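Local structure of cystathionine gamma-synthase (Xanthomonas oryzae pv. oryzae KACC 10331, 6LD7) at residues V82-G87 / I91-N96; T18-A23 / A73-G78; E155-P160 / R302-F307. The protein probably makes cystathionine from cysteine and an activated homoserine on the route to methionine, using pyridoxal 5'-phosphate as its cofactor. The protein carries 1 engineered substitution. All blocks are in the same frame, centred on the assembly; numbering follows the deposited sequence.

Interaction 1 of 3, residues V82-G87 / I91-N96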
loop_
_atom_site.group_PDB
_atom_site.type_symbol
_atom_site.label_atom_id
_atom_site.label_comp_id
_atom_site.label_asym_id
_atom_site.label_seq_id
_atom_site.Cartn_x
_atom_site.Cartn_y
_atom_site.Cartn_z
ATOM N N VAL C 82 -19.927 10.871 2.881
ATOM C CA VAL C 82 -18.735 11.152 3.694
ATOM C C VAL C 82 -18.187 9.808 4.120
ATOM O O VAL C 82 -18.970 8.992 4.567
ATOM C CB VAL C 82 -19.101 12.030 4.900
ATOM C CG1 VAL C 82 -17.925 12.337 5.767
ATOM C CG2 VAL C 82 -19.655 13.324 4.412
ATOM N N ILE C 83 -16.873 9.650 4.034
ATOM C CA ILE C 83 -16.159 8.404 4.381
ATOM C C ILE C 83 -15.407 8.626 5.708
ATOM O O ILE C 83 -14.529 9.519 5.787
ATOM C CB ILE C 83 -15.233 8.004 3.214
ATOM C CG1 ILE C 83 -15.974 7.802 1.866
ATOM C CG2 ILE C 83 -14.466 6.743 3.577
ATOM C CD1 ILE C 83 -17.104 6.816 1.875
ATOM N N THR C 84 -15.614 7.731 6.675
ATOM C CA THR C 84 -15.048 7.827 8.025
ATOM C C THR C 84 -14.021 6.740 8.212
ATOM O O THR C 84 -14.026 5.690 7.490
ATOM C CB THR C 84 -16.199 7.833 9.060
ATOM O OG1 THR C 84 -16.944 6.613 8.965
ATOM C CG2 THR C 84 -17.130 9.013 8.840
ATOM N N SER C 85 -13.218 6.906 9.233
ATOM C CA SER C 85 -12.178 5.923 9.566
ATOM C C SER C 85 -12.765 4.626 10.122
ATOM O O SER C 85 -12.083 3.621 9.954
ATOM C CB SER C 85 -11.164 6.537 10.529
ATOM O OG SER C 85 -11.895 6.840 11.700
ATOM N N THR C 86 -13.981 4.628 10.670
ATOM C CA THR C 86 -14.694 3.404 11.074
ATOM C C THR C 86 -16.188 3.571 10.935
ATOM O O THR C 86 -16.718 4.753 10.829
ATOM C CB THR C 86 -14.363 3.095 12.539
ATOM O OG1 THR C 86 -14.910 4.054 13.436
ATOM C CG2 THR C 86 -12.866 3.047 12.798
ATOM N N GLY C 87 -16.891 2.464 10.972
ATOM C CA GLY C 87 -18.380 2.500 11.041
ATOM C C GLY C 87 -18.869 3.236 12.280
ATOM O O GLY C 87 -19.793 4.040 12.195
ATOM N N ILE C 91 -21.475 6.679 12.775
ATOM C CA ILE C 91 -22.522 6.880 13.800
ATOM C C ILE C 91 -22.203 8.121 14.639
ATOM O O ILE C 91 -23.060 9.021 14.748
ATOM C CB ILE C 91 -22.718 5.610 14.642
ATOM C CG1 ILE C 91 -23.246 4.529 13.705
ATOM C CG2 ILE C 91 -23.704 5.892 15.775
ATOM C CD1 ILE C 91 -23.199 3.172 14.280
ATOM N N ASN C 92 -20.950 8.216 15.094
ATOM C CA ASN C 92 -20.446 9.396 15.830
ATOM C C ASN C 92 -20.703 10.676 15.020
ATOM O O ASN C 92 -21.247 11.681 15.587
ATOM C CB ASN C 92 -18.971 9.156 16.170
ATOM C CG ASN C 92 -18.364 10.289 16.981
ATOM O OD1 ASN C 92 -19.128 10.917 17.633
ATOM N ND2 ASN C 92 -17.059 10.308 17.226
ATOM N N LEU C 93 -20.317 10.688 13.737
ATOM C CA LEU C 93 -20.545 11.862 12.878
ATOM C C LEU C 93 -22.031 12.293 12.856
ATOM O O LEU C 93 -22.377 13.487 13.081
ATOM C CB LEU C 93 -20.042 11.470 11.502
ATOM C CG LEU C 93 -20.344 12.531 10.448
ATOM C CD1 LEU C 93 -19.746 13.867 10.814
ATOM C CD2 LEU C 93 -19.890 12.077 9.097
ATOM N N VAL C 94 -22.956 11.364 12.645
ATOM C CA VAL C 94 -24.395 11.717 12.606
ATOM C C VAL C 94 -24.846 12.294 13.951
ATOM O O VAL C 94 -25.550 13.258 13.913
ATOM C CB VAL C 94 -25.243 10.508 12.266
ATOM C CG1 VAL C 94 -26.711 10.845 12.397
ATOM C CG2 VAL C 94 -24.863 9.952 10.890
ATOM N N LEU C 95 -24.510 11.665 15.061
ATOM C CA LEU C 95 -24.865 12.171 16.405
ATOM C C LEU C 95 -24.432 13.624 16.578
ATOM O O LEU C 95 -25.231 14.396 17.120
ATOM C CB LEU C 95 -24.243 11.325 17.499
ATOM C CG LEU C 95 -24.650 9.851 17.495
ATOM C CD1 LEU C 95 -23.848 9.130 18.604
ATOM C CD2 LEU C 95 -26.138 9.685 17.699
ATOM N N ASN C 96 -23.224 13.972 16.146
ATOM C CA ASN C 96 -22.700 15.340 16.283
ATOM C C ASN C 96 -23.329 16.258 15.237
ATOM O O ASN C 96 -23.565 17.425 15.533
ATOM C CB ASN C 96 -21.186 15.350 16.112
ATOM C CG ASN C 96 -20.467 14.913 17.363
ATOM O OD1 ASN C 96 -20.219 15.741 18.248
ATOM N ND2 ASN C 96 -20.079 13.643 17.421
#

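Interaction 2 of 3, residues T18-A23 / A73-G78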
loop_
_atom_site.group_PDB
_atom_site.type_symbol
_atom_site.label_atom_id
_atom_site.label_comp_id
_atom_site.label_asym_id
_atom_site.label_seq_id
_atom_site.Cartn_x
_atom_site.Cartn_y
_atom_site.Cartn_z
ATOM N N THR C 18 -23.544 -1.869 -12.706
ATOM C CA THR C 18 -22.699 -1.118 -13.665
ATOM C C THR C 18 -21.972 0.050 -12.961
ATOM O O THR C 18 -20.754 0.229 -13.151
ATOM C CB THR C 18 -23.523 -0.671 -14.852
ATOM O OG1 THR C 18 -24.003 -1.821 -15.547
ATOM C CG2 THR C 18 -22.726 0.222 -15.763
ATOM N N ALA C 19 -22.673 0.827 -12.148
ATOM C CA ALA C 19 -22.116 2.035 -11.459
ATOM C C ALA C 19 -20.980 1.664 -10.499
ATOM O O ALA C 19 -19.937 2.306 -10.532
ATOM C CB ALA C 19 -23.235 2.777 -10.736
ATOM N N ALA C 20 -21.137 0.588 -9.731
ATOM C CA ALA C 20 -20.110 0.130 -8.771
ATOM C C ALA C 20 -18.871 -0.389 -9.543
ATOM O O ALA C 20 -17.710 -0.033 -9.266
ATOM C CB ALA C 20 -20.724 -0.945 -7.886
ATOM N N VAL C 21 -19.127 -1.154 -10.582
ATOM C CA VAL C 21 -18.047 -1.791 -11.362
ATOM C C VAL C 21 -17.269 -0.699 -12.035
ATOM O O VAL C 21 -16.061 -0.848 -12.055
ATOM C CB VAL C 21 -18.570 -2.785 -12.432
ATOM C CG1 VAL C 21 -17.479 -3.140 -13.413
ATOM C CG2 VAL C 21 -19.123 -4.044 -11.819
ATOM N N ARG C 22 -17.949 0.329 -12.553
ATOM C CA ARG C 22 -17.290 1.441 -13.320
ATOM C C ARG C 22 -17.027 2.676 -12.427
ATOM O O ARG C 22 -16.536 3.653 -12.989
ATOM C CB ARG C 22 -18.077 1.829 -14.596
ATOM C CG ARG C 22 -18.169 0.634 -15.558
ATOM C CD ARG C 22 -18.645 0.827 -16.983
ATOM N NE ARG C 22 -17.714 1.570 -17.815
ATOM C CZ ARG C 22 -16.623 1.071 -18.378
ATOM N NH1 ARG C 22 -16.284 -0.213 -18.232
ATOM N NH2 ARG C 22 -15.865 1.883 -19.102
ATOM N N ALA C 23 -17.041 2.595 -11.097
ATOM C CA ALA C 23 -16.746 3.799 -10.257
ATOM C C ALA C 23 -15.269 4.283 -10.467
ATOM O O ALA C 23 -14.282 3.519 -10.605
ATOM C CB ALA C 23 -17.170 3.416 -8.838
ATOM N N ALA C 73 -22.774 7.384 -2.645
ATOM C CA ALA C 73 -23.911 8.303 -2.793
ATOM C C ALA C 73 -24.769 7.837 -3.991
ATOM O O ALA C 73 -25.986 7.804 -3.858
ATOM C CB ALA C 73 -23.462 9.709 -3.016
ATOM N N GLU C 74 -24.142 7.527 -5.108
ATOM C CA GLU C 74 -24.815 7.050 -6.340
ATOM C C GLU C 74 -25.542 5.716 -6.088
ATOM O O GLU C 74 -26.670 5.593 -6.490
ATOM C CB GLU C 74 -23.882 6.931 -7.528
ATOM C CG GLU C 74 -24.663 6.477 -8.786
ATOM C CD GLU C 74 -23.847 6.395 -10.077
ATOM O OE1 GLU C 74 -22.627 6.712 -10.030
ATOM O OE2 GLU C 74 -24.407 5.983 -11.137
ATOM N N LEU C 75 -24.984 4.735 -5.428
ATOM C CA LEU C 75 -25.675 3.456 -5.133
ATOM C C LEU C 75 -26.825 3.701 -4.169
ATOM O O LEU C 75 -27.797 2.999 -4.288
ATOM C CB LEU C 75 -24.704 2.510 -4.433
ATOM C CG LEU C 75 -23.923 1.501 -5.256
ATOM C CD1 LEU C 75 -23.819 1.843 -6.703
ATOM C CD2 LEU C 75 -22.575 1.167 -4.612
ATOM N N GLU C 76 -26.709 4.579 -3.168
ATOM C CA GLU C 76 -27.810 4.762 -2.198
ATOM C C GLU C 76 -28.875 5.740 -2.767
ATOM O O GLU C 76 -29.922 5.845 -2.198
ATOM C CB GLU C 76 -27.277 5.179 -0.840
ATOM C CG GLU C 76 -26.577 4.089 -0.062
ATOM C CD GLU C 76 -27.464 3.023 0.617
ATOM O OE1 GLU C 76 -28.709 2.860 0.295
ATOM O OE2 GLU C 76 -26.882 2.229 1.366
ATOM N N GLY C 77 -28.588 6.496 -3.811
ATOM C CA GLY C 77 -29.469 7.540 -4.369
ATOM C C GLY C 77 -29.375 8.803 -3.564
ATOM O O GLY C 77 -30.392 9.452 -3.382
ATOM N N GLY C 78 -28.223 9.178 -2.996
ATOM C CA GLY C 78 -28.212 10.408 -2.179
ATOM C C GLY C 78 -27.478 11.567 -2.837
ATOM O O GLY C 78 -26.905 11.379 -3.860
#

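Interaction 3 of 3, residues E155-P160 / R302-F307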
loop_
_atom_site.group_PDB
_atom_site.type_symbol
_atom_site.label_atom_id
_atom_site.label_comp_id
_atom_site.label_asym_id
_atom_site.label_seq_id
_atom_site.Cartn_x
_atom_site.Cartn_y
_atom_site.Cartn_z
ATOM N N GLU C 155 -32.175 -0.051 12.315
ATOM C CA GLU C 155 -31.139 -1.021 11.890
ATOM C C GLU C 155 -31.871 -2.273 11.428
ATOM O O GLU C 155 -32.468 -3.077 12.264
ATOM C CB GLU C 155 -30.157 -1.299 13.016
ATOM C CG GLU C 155 -29.014 -2.233 12.634
ATOM C CD GLU C 155 -28.130 -2.586 13.817
ATOM O OE1 GLU C 155 -27.653 -3.800 13.808
ATOM O OE2 GLU C 155 -27.939 -1.641 14.751
ATOM N N THR C 156 -31.957 -2.437 10.110
ATOM C CA THR C 156 -32.691 -3.602 9.579
ATOM C C THR C 156 -31.915 -4.251 8.461
ATOM O O THR C 156 -31.596 -3.566 7.491
ATOM C CB THR C 156 -33.884 -3.385 8.628
ATOM O OG1 THR C 156 -34.308 -2.102 8.153
ATOM C CG2 THR C 156 -34.944 -4.383 8.869
ATOM N N PRO C 157 -31.874 -5.590 8.379
ATOM C CA PRO C 157 -32.250 -6.504 9.451
ATOM C C PRO C 157 -31.393 -6.352 10.704
ATOM O O PRO C 157 -30.255 -5.889 10.594
ATOM C CB PRO C 157 -31.912 -7.899 8.867
ATOM C CG PRO C 157 -31.906 -7.689 7.394
ATOM C CD PRO C 157 -31.314 -6.310 7.262
ATOM N N SER C 158 -31.902 -6.828 11.824
ATOM C CA SER C 158 -31.238 -6.731 13.139
ATOM C C SER C 158 -30.266 -7.916 13.255
ATOM O O SER C 158 -30.384 -8.901 12.526
ATOM C CB SER C 158 -32.312 -6.675 14.267
ATOM O OG SER C 158 -32.706 -8.002 14.629
ATOM N N ASN C 159 -29.364 -7.849 14.194
ATOM C CA ASN C 159 -28.319 -8.852 14.408
ATOM C C ASN C 159 -28.450 -9.277 15.860
ATOM O O ASN C 159 -28.556 -8.396 16.676
ATOM C CB ASN C 159 -26.944 -8.258 14.123
ATOM C CG ASN C 159 -25.921 -9.121 14.844
ATOM O OD1 ASN C 159 -25.596 -8.873 16.007
ATOM N ND2 ASN C 159 -25.676 -10.301 14.351
ATOM N N PRO C 160 -28.490 -10.562 16.286
ATOM C CA PRO C 160 -28.363 -11.717 15.409
ATOM C C PRO C 160 -29.681 -12.404 14.977
ATOM O O PRO C 160 -29.610 -13.509 14.415
ATOM C CB PRO C 160 -27.525 -12.647 16.322
ATOM C CG PRO C 160 -28.186 -12.434 17.667
ATOM C CD PRO C 160 -28.500 -10.929 17.719
ATOM N N ARG C 302 -40.416 -7.507 -0.038
ATOM C CA ARG C 302 -40.789 -6.230 -0.727
ATOM C C ARG C 302 -39.753 -5.138 -0.496
ATOM O O ARG C 302 -39.607 -4.411 -1.404
ATOM C CB ARG C 302 -42.162 -5.683 -0.280
ATOM C CG ARG C 302 -43.264 -6.611 -0.805
ATOM C CD ARG C 302 -43.662 -6.486 -2.292
ATOM N NE ARG C 302 -44.507 -5.275 -2.384
ATOM C CZ ARG C 302 -45.763 -5.136 -1.894
ATOM N NH1 ARG C 302 -46.381 -3.964 -1.969
ATOM N NH2 ARG C 302 -46.411 -6.160 -1.356
ATOM N N GLN C 303 -39.162 -4.934 0.686
ATOM C CA GLN C 303 -38.329 -3.740 0.804
ATOM C C GLN C 303 -36.843 -4.020 0.482
ATOM O O GLN C 303 -36.113 -3.071 0.448
ATOM C CB GLN C 303 -38.529 -3.087 2.151
ATOM C CG GLN C 303 -37.818 -3.713 3.280
ATOM C CD GLN C 303 -38.033 -3.001 4.605
ATOM O OE1 GLN C 303 -38.933 -2.200 4.794
ATOM N NE2 GLN C 303 -37.325 -3.483 5.600
ATOM N N GLN C 304 -36.438 -5.269 0.281
ATOM C CA GLN C 304 -35.062 -5.737 0.049
ATOM C C GLN C 304 -35.009 -6.332 -1.377
ATOM O O GLN C 304 -36.016 -6.883 -1.786
ATOM C CB GLN C 304 -34.584 -6.793 1.075
ATOM C CG GLN C 304 -34.739 -6.398 2.536
ATOM C CD GLN C 304 -34.356 -7.478 3.525
ATOM O OE1 GLN C 304 -34.616 -7.285 4.717
ATOM N NE2 GLN C 304 -33.765 -8.606 3.078
ATOM N N LYS C 305 -33.871 -6.270 -2.093
ATOM C CA LYS C 305 -33.725 -6.932 -3.402
ATOM C C LYS C 305 -33.164 -8.328 -3.206
ATOM O O LYS C 305 -33.007 -8.998 -4.202
ATOM C CB LYS C 305 -32.855 -6.112 -4.342
ATOM C CG LYS C 305 -33.368 -4.676 -4.455
ATOM C CD LYS C 305 -32.403 -3.634 -5.018
ATOM C CE LYS C 305 -32.644 -3.398 -6.495
ATOM N NZ LYS C 305 -32.118 -2.074 -6.890
ATOM N N GLY C 306 -32.885 -8.781 -1.976
ATOM C CA GLY C 306 -32.578 -10.212 -1.790
ATOM C C GLY C 306 -32.589 -10.449 -0.316
ATOM O O GLY C 306 -32.708 -9.431 0.427
ATOM N N PHE C 307 -32.435 -11.673 0.138
ATOM C CA PHE C 307 -32.570 -11.942 1.603
ATOM C C PHE C 307 -31.190 -11.892 2.281
ATOM O O PHE C 307 -31.133 -12.079 3.478
ATOM C CB PHE C 307 -33.261 -13.289 1.715
ATOM C CG PHE C 307 -34.666 -13.265 1.192
ATOM C CD1 PHE C 307 -35.608 -12.465 1.843
ATOM C CD2 PHE C 307 -35.062 -14.059 0.126
ATOM C CE1 PHE C 307 -36.929 -12.466 1.434
ATOM C CE2 PHE C 307 -36.388 -14.037 -0.297
ATOM C CZ PHE C 307 -37.303 -13.213 0.344
#

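Interaction 1 of 3, residues V82-G87 / I91-N96
Leu93 lays one methyl, CD2, against the two side chains that the end of strand 80-84 turns to helix 87-98: it sits 3.9 Å from Val82 CG1 and 4.1 Å from Thr84 CG2. This is the strand-turn-helix that carries part of the cofactor phosphate site in the fold-type I (aspartate aminotransferase-like) enzymes. Val82 reaches the leucine because CG1 stands opposite its own N (chi1 180°), beside the carbonyl carbon, while Ile83 between the two faces the other way, onto helix 63-76. The second direct link is the first helical turn itself, Ile91 N to Gly87 O at 3.2 Å, and the Ile91 side chain lies alongside the same carbonyl, CG1 being 3.8 Å from Gly87 O.

Further out, Val234 and Ala237 of helix 227-240 pack on Val82, and Trp236 of the same helix packs on Leu93. Ile91 is covered by Ser115 and Phe119 of helix 113-124. Two threonines bond across the turn. Thr84, at chi1 61°, sends OG1 to Thr86 O at 2.6 Å, from 41° above that carbonyl plane. Thr86 is the N-cap of the helix; its OG1 meets Gly89 N and also Gly241 O of the second subunit, tying the turn to that subunit. What the turn presents is the first amide of the helix, where the helix dipole would probably add to the attraction for an anion: Gly87 N hydrogen-bonds to phosphate oxygen OP1 of the cofactor-bearing lysine at position 209.

Interaction 2 of 3, residues T18-A23 / A73-G78
Ala19 and Leu75 bring the last turns of helices 16-21 and 63-76 together, with Ala19 CA 7.4 Å from Leu75 CA. Helix 63-76 ends in a Schellman motif: Gly78 N returns to Ala73 O at 2.8 Å, a weaker bond runs from Gly77 N to Glu74 O, and Gly77 takes positive phi (80°).

The alanines offer only methyl groups, so the longer side chains of 73-78 come to them. Glu74 runs fully extended, its CG opposite its own N (chi1 -178°), and lays its carboxylate over the Ala19 methyl, OE2 lying 3.4 Å from Ala19 CB. Leu75 does not set out straight at the alanines, but its end bends in, dividing its two branches: CD1 lies 4.2 Å from Ala19 CB, and CD2 is 4.3 Å from Ala20 CB.

The join is apolar around Leu75 and opens to solvent at Glu74. Leu256 of helix 246-256 touches both Ala20 and Leu75, making a three-helix junction. Arg22 forms a salt bridge to Glu378 of the third subunit, and at the end of helix 63-76 Glu76 OE2 bonds to His205 NE2 on sheet strand 202-206.

Interaction 3 of 3, residues E155-P160 / R302-F307
Thr156 meets Gln303 one step after Glu155, whose OE2 is held by the backbone N of Tyr112. The methyl does the touching: Thr156 CG2 is 4.1 Å from Gln303 NE2. OG1 lies at much the same distance, and makes no bond there; with chi1 modelled near 3°, almost eclipsed, its exact place deserves caution. The glutamine comes from the opposite direction, extended beyond CG, and is fixed at both ends of its amide: NE2 bonds to Thr165 O and OE1 takes the N-H of Leu167, at the start of helix 167-176. With both polar atoms so used, what Thr156 meets is an amide already locked in its rotation.

In fold-type I terms, 155-160 runs on from strand 151-155 of the large cofactor-binding sheet, while helix 297-303 leads into strand 310-315 of the smaller C-terminal domain, so the two neighbouring glutamines meet the loop across the domain boundary.

Next is Pro157, behind a cis peptide bond that kinks the chain. Its ring reaches out with CG, which stands 3.8 Å from Gln304 OE1. Gln304 too is extended beyond CG, which it carries opposite its carbonyl carbon (chi1 -53°), and the far side of its amide is tied back to its own loop: Gln304 NE2 bonds to Gly306 O at 3.0 Å with an N-H...O angle of 159°, the acceptor lying in the amide plane. That bond settles which end of the amide faces the proline. Leu188 touches both Pro157 and Gln304.

Further along, Ser158 OG accepts from Arg163 N. After a second cis peptide, Pro160 O receives a hydrogen bond from Ser312 OG on strand 310-315.

Overall arrangement
Following the chain from its N terminus, interaction 2 comes first, bringing helix 16-21 onto the end of helix 63-76 and so closing a loop of about fifty residues. The chain then passes almost directly into strand 80-84, where interaction 1 closes the shortest loop, the turn into helix 87-98 at the edge of this chain's large sheet. Interaction 3 spans by far the longest loop, from behind strand 151-155 to the end of helix 297-303, and joins the cofactor-binding part to the C-terminal domain. The three lie in series, with none enclosing or crossing another, and their centres are about 20 to 22 Å apart.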